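Local coordinates for fibronectin type III domain-containing protein (Simiduia agarivorans, PDB 6P2K) that probably hydrolyses the beta-1,4-glucan backbone of xyloglucan or related glucans, as a family GH74 glycoside hydrolase built from seven-bladed beta-propellers, at residues T578-S586 against R596-F607. Sequence-based numbering, arbitrary orientation.
Sequences TNEKVVFFS and RGEQQNDGSWTF
In one blade of a GH74 beta-propeller, the antiparallel hairpin of strands 582-588 and 593-599 brings Val583 opposite Gly597. The two residues exchange both backbone hydrogen bonds, Gly597 N to Val583 O being almost straight (2.7 Å, 177°), and Gln599 N donates to Lys581 O at 2.8 Å. On the face with Phe584, Arg596 runs its aliphatic chain alongside the ring, CG lying 3.5 Å from CE2 of Phe584. CG of Arg596 stands anti to the backbone N (chi1 174°) and the chain continues extended to NE, which carries the guanidinium past Val582 to Glu598. There NH1 and NH2 of Arg596 both bond OE2 of Glu598, the shorter from NH2 at 2.9 Å, while NE pairs with Glu656. Replacing Arg596 with an alanine would probably leave Glu598 and Glu656 without this cationic partner and take away the methylenes that lie beside the Phe584 ring. On the other face, Gly597 CA sits 3.3 Å above the centre of the Phe607 ring, where any side chain would collide with that ring. Branched Val583 fits beside two rings, its CG1 3.9 Å from both Trp605 CZ3 and Phe607 CZ, and Phe607 CE2 meets the edge of Phe585. Beyond these aromatics lie Met533 and Met535 of strand 532-536 and Ile557 of strand 555-559, from the preceding blade, while strand 567-575 pairs along the other side of strand 582-588.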
loop_
_atom_site.group_PDB
_atom_site.type_symbol
_atom_site.label_atom_id
_atom_site.label_comp_id
_atom_site.label_asym_id
_atom_site.label_seq_id
_atom_site.Cartn_x
_atom_site.Cartn_y
_atom_site.Cartn_z
ATOM N N THR B 578 21.376 -15.240 -32.305
ATOM C CA THR B 578 20.117 -15.951 -32.501
ATOM C C THR B 578 20.060 -17.331 -31.863
ATOM O O THR B 578 18.981 -17.932 -31.849
ATOM C CB THR B 578 19.802 -16.107 -33.999
ATOM O OG1 THR B 578 20.788 -16.945 -34.613
ATOM C CG2 THR B 578 19.783 -14.754 -34.696
ATOM N N ASN B 579 21.165 -17.855 -31.341
ATOM C CA ASN B 579 21.201 -19.192 -30.753
ATOM C C ASN B 579 21.671 -19.062 -29.307
ATOM O O ASN B 579 22.865 -18.871 -29.049
ATOM C CB ASN B 579 22.110 -20.112 -31.562
ATOM C CG ASN B 579 22.021 -21.561 -31.121
ATOM O OD1 ASN B 579 21.425 -21.878 -30.090
ATOM N ND2 ASN B 579 22.621 -22.453 -31.902
ATOM N N GLU B 580 20.738 -19.183 -28.357
ATOM C CA GLU B 580 21.108 -18.999 -26.959
ATOM C C GLU B 580 21.961 -20.139 -26.417
ATOM O O GLU B 580 22.460 -20.027 -25.293
ATOM C CB GLU B 580 19.858 -18.803 -26.092
ATOM C CG GLU B 580 18.971 -20.021 -25.916
ATOM C CD GLU B 580 17.761 -19.724 -25.035
ATOM O OE1 GLU B 580 16.637 -19.634 -25.573
ATOM O OE2 GLU B 580 17.934 -19.570 -23.806
ATOM N N LYS B 581 22.161 -21.211 -27.186
ATOM C CA LYS B 581 23.041 -22.304 -26.787
ATOM C C LYS B 581 24.501 -22.074 -27.156
ATOM O O LYS B 581 25.327 -22.959 -26.910
ATOM C CB LYS B 581 22.587 -23.626 -27.417
ATOM C CG LYS B 581 21.187 -24.076 -27.053
ATOM C CD LYS B 581 20.856 -25.366 -27.783
ATOM C CE LYS B 581 19.872 -26.216 -27.005
ATOM N NZ LYS B 581 18.467 -25.835 -27.300
ATOM N N VAL B 582 24.844 -20.933 -27.751
ATOM C CA VAL B 582 26.208 -20.652 -28.181
ATOM C C VAL B 582 26.636 -19.318 -27.591
ATOM O O VAL B 582 25.873 -18.346 -27.623
ATOM C CB VAL B 582 26.336 -20.631 -29.718
ATOM C CG1 VAL B 582 27.736 -20.206 -30.130
ATOM C CG2 VAL B 582 26.011 -22.001 -30.294
ATOM N N VAL B 583 27.851 -19.274 -27.046
ATOM C CA VAL B 583 28.406 -18.065 -26.452
ATOM C C VAL B 583 29.891 -17.996 -26.781
ATOM O O VAL B 583 30.585 -19.018 -26.797
ATOM C CB VAL B 583 28.165 -18.023 -24.925
ATOM C CG1 VAL B 583 28.916 -19.146 -24.220
ATOM C CG2 VAL B 583 28.557 -16.669 -24.355
ATOM N N PHE B 584 30.370 -16.789 -27.068
ATOM C CA PHE B 584 31.784 -16.521 -27.274
ATOM C C PHE B 584 32.278 -15.574 -26.189
ATOM O O PHE B 584 31.496 -14.845 -25.574
ATOM C CB PHE B 584 32.059 -15.896 -28.651
ATOM C CG PHE B 584 31.423 -16.626 -29.799
ATOM C CD1 PHE B 584 30.124 -16.336 -30.190
ATOM C CD2 PHE B 584 32.131 -17.584 -30.504
ATOM C CE1 PHE B 584 29.538 -16.999 -31.255
ATOM C CE2 PHE B 584 31.549 -18.255 -31.567
ATOM C CZ PHE B 584 30.251 -17.960 -31.942
ATOM N N PHE B 585 33.589 -15.588 -25.960
ATOM C CA PHE B 585 34.200 -14.587 -25.096
ATOM C C PHE B 585 35.688 -14.518 -25.398
ATOM O O PHE B 585 36.278 -15.457 -25.940
ATOM C CB PHE B 585 33.951 -14.873 -23.606
ATOM C CG PHE B 585 34.654 -16.096 -23.075
ATOM C CD1 PHE B 585 34.092 -17.354 -23.220
ATOM C CD2 PHE B 585 35.852 -15.982 -22.389
ATOM C CE1 PHE B 585 34.722 -18.476 -22.713
ATOM C CE2 PHE B 585 36.488 -17.101 -21.884
ATOM C CZ PHE B 585 35.922 -18.349 -22.047
ATOM N N SER B 586 36.282 -13.379 -25.055
ATOM C CA SER B 586 37.715 -13.166 -25.201
ATOM C C SER B 586 38.382 -13.461 -23.866
ATOM O O SER B 586 38.085 -12.806 -22.860
ATOM C CB SER B 586 38.015 -11.739 -25.660
ATOM O OG SER B 586 37.331 -10.789 -24.860
ATOM N N ARG B 596 34.746 -20.386 -27.562
ATOM C CA ARG B 596 33.363 -20.628 -27.953
ATOM C C ARG B 596 32.798 -21.771 -27.128
ATOM O O ARG B 596 33.406 -22.843 -27.049
ATOM C CB ARG B 596 33.256 -20.953 -29.441
ATOM C CG ARG B 596 31.863 -21.358 -29.892
ATOM C CD ARG B 596 31.929 -21.931 -31.302
ATOM N NE ARG B 596 30.626 -22.267 -31.865
ATOM C CZ ARG B 596 30.016 -23.438 -31.704
ATOM N NH1 ARG B 596 30.586 -24.395 -30.982
ATOM N NH2 ARG B 596 28.835 -23.654 -32.267
ATOM N N GLY B 597 31.645 -21.538 -26.512
ATOM C CA GLY B 597 30.949 -22.549 -25.732
ATOM C C GLY B 597 29.642 -22.923 -26.406
ATOM O O GLY B 597 28.943 -22.060 -26.946
ATOM N N GLU B 598 29.319 -24.215 -26.371
ATOM C CA GLU B 598 28.112 -24.736 -26.996
ATOM C C GLU B 598 27.394 -25.644 -26.011
ATOM O O GLU B 598 27.972 -26.627 -25.535
ATOM C CB GLU B 598 28.443 -25.497 -28.283
ATOM C CG GLU B 598 27.222 -25.986 -29.039
ATOM C CD GLU B 598 27.589 -26.797 -30.266
ATOM O OE1 GLU B 598 27.612 -28.044 -30.176
ATOM O OE2 GLU B 598 27.863 -26.184 -31.318
ATOM N N GLN B 599 26.139 -25.318 -25.713
ATOM C CA GLN B 599 25.324 -26.149 -24.840
ATOM C C GLN B 599 24.803 -27.357 -25.607
ATOM O O GLN B 599 24.350 -27.234 -26.748
ATOM C CB GLN B 599 24.158 -25.339 -24.274
ATOM C CG GLN B 599 23.328 -26.075 -23.243
ATOM C CD GLN B 599 22.327 -25.164 -22.554
ATOM O OE1 GLN B 599 21.748 -24.276 -23.179
ATOM N NE2 GLN B 599 22.124 -25.379 -21.259
ATOM N N GLN B 600 24.872 -28.526 -24.976
ATOM C CA GLN B 600 24.480 -29.778 -25.601
ATOM C C GLN B 600 23.035 -30.125 -25.242
ATOM O O GLN B 600 22.321 -29.349 -24.597
ATOM C CB GLN B 600 25.437 -30.899 -25.187
ATOM C CG GLN B 600 26.906 -30.584 -25.399
ATOM C CD GLN B 600 27.227 -30.247 -26.841
ATOM O OE1 GLN B 600 27.972 -29.305 -27.116
ATOM N NE2 GLN B 600 26.668 -31.014 -27.771
ATOM N N ASN B 601 22.599 -31.314 -25.663
ATOM C CA ASN B 601 21.244 -31.770 -25.361
ATOM C C ASN B 601 21.055 -31.976 -23.865
ATOM O O ASN B 601 20.077 -31.494 -23.279
ATOM C CB ASN B 601 20.953 -33.062 -26.122
ATOM C CG ASN B 601 20.687 -32.826 -27.594
ATOM O OD1 ASN B 601 19.966 -31.896 -27.962
ATOM N ND2 ASN B 601 21.268 -33.664 -28.446
ATOM N N ASP B 602 21.989 -32.687 -23.227
ATOM C CA ASP B 602 21.896 -32.981 -21.802
ATOM C C ASP B 602 21.951 -31.736 -20.926
ATOM O O ASP B 602 21.767 -31.851 -19.709
ATOM C CB ASP B 602 23.019 -33.939 -21.398
ATOM C CG ASP B 602 24.392 -33.447 -21.826
ATOM O OD1 ASP B 602 24.487 -32.321 -22.362
ATOM O OD2 ASP B 602 25.377 -34.190 -21.631
ATOM N N GLY B 603 22.199 -30.561 -21.501
ATOM C CA GLY B 603 22.355 -29.351 -20.730
ATOM C C GLY B 603 23.784 -28.998 -20.385
ATOM O O GLY B 603 24.031 -27.883 -19.907
ATOM N N SER B 604 24.732 -29.905 -20.608
ATOM C CA SER B 604 26.133 -29.599 -20.376
ATOM C C SER B 604 26.678 -28.731 -21.506
ATOM O O SER B 604 26.084 -28.618 -22.582
ATOM C CB SER B 604 26.958 -30.882 -20.252
ATOM O OG SER B 604 27.002 -31.586 -21.482
ATOM N N TRP B 605 27.823 -28.108 -21.245
ATOM C CA TRP B 605 28.475 -27.210 -22.189
ATOM C C TRP B 605 29.853 -27.745 -22.545
ATOM O O TRP B 605 30.547 -28.310 -21.696
ATOM C CB TRP B 605 28.618 -25.801 -21.603
ATOM C CG TRP B 605 27.326 -25.068 -21.390
ATOM C CD1 TRP B 605 26.390 -25.314 -20.426
ATOM C CD2 TRP B 605 26.837 -23.954 -22.148
ATOM N NE1 TRP B 605 25.346 -24.428 -20.542
ATOM C CE2 TRP B 605 25.598 -23.580 -21.589
ATOM C CE3 TRP B 605 27.328 -23.237 -23.244
ATOM C CZ2 TRP B 605 24.843 -22.520 -22.090
ATOM C CZ3 TRP B 605 26.573 -22.186 -23.743
ATOM C CH2 TRP B 605 25.344 -21.840 -23.166
ATOM N N THR B 606 30.249 -27.561 -23.802
ATOM C CA THR B 606 31.615 -27.819 -24.239
ATOM C C THR B 606 32.203 -26.520 -24.772
ATOM O O THR B 606 31.592 -25.860 -25.620
ATOM C CB THR B 606 31.675 -28.916 -25.311
ATOM O OG1 THR B 606 30.874 -28.542 -26.440
ATOM C CG2 THR B 606 31.175 -30.240 -24.752
ATOM N N PHE B 607 33.378 -26.153 -24.263
ATOM C CA PHE B 607 34.052 -24.918 -24.631
ATOM C C PHE B 607 35.376 -25.235 -25.305
ATOM O O PHE B 607 36.040 -26.220 -24.965
ATOM C CB PHE B 607 34.318 -24.032 -23.409
ATOM C CG PHE B 607 33.134 -23.222 -22.971
ATOM C CD1 PHE B 607 32.061 -23.824 -22.332
ATOM C CD2 PHE B 607 33.100 -21.855 -23.185
ATOM C CE1 PHE B 607 30.969 -23.077 -21.927
ATOM C CE2 PHE B 607 32.009 -21.100 -22.779
ATOM C CZ PHE B 607 30.943 -21.714 -22.150
HETATM O O HOH W 1 21.692 -21.646 -23.122
#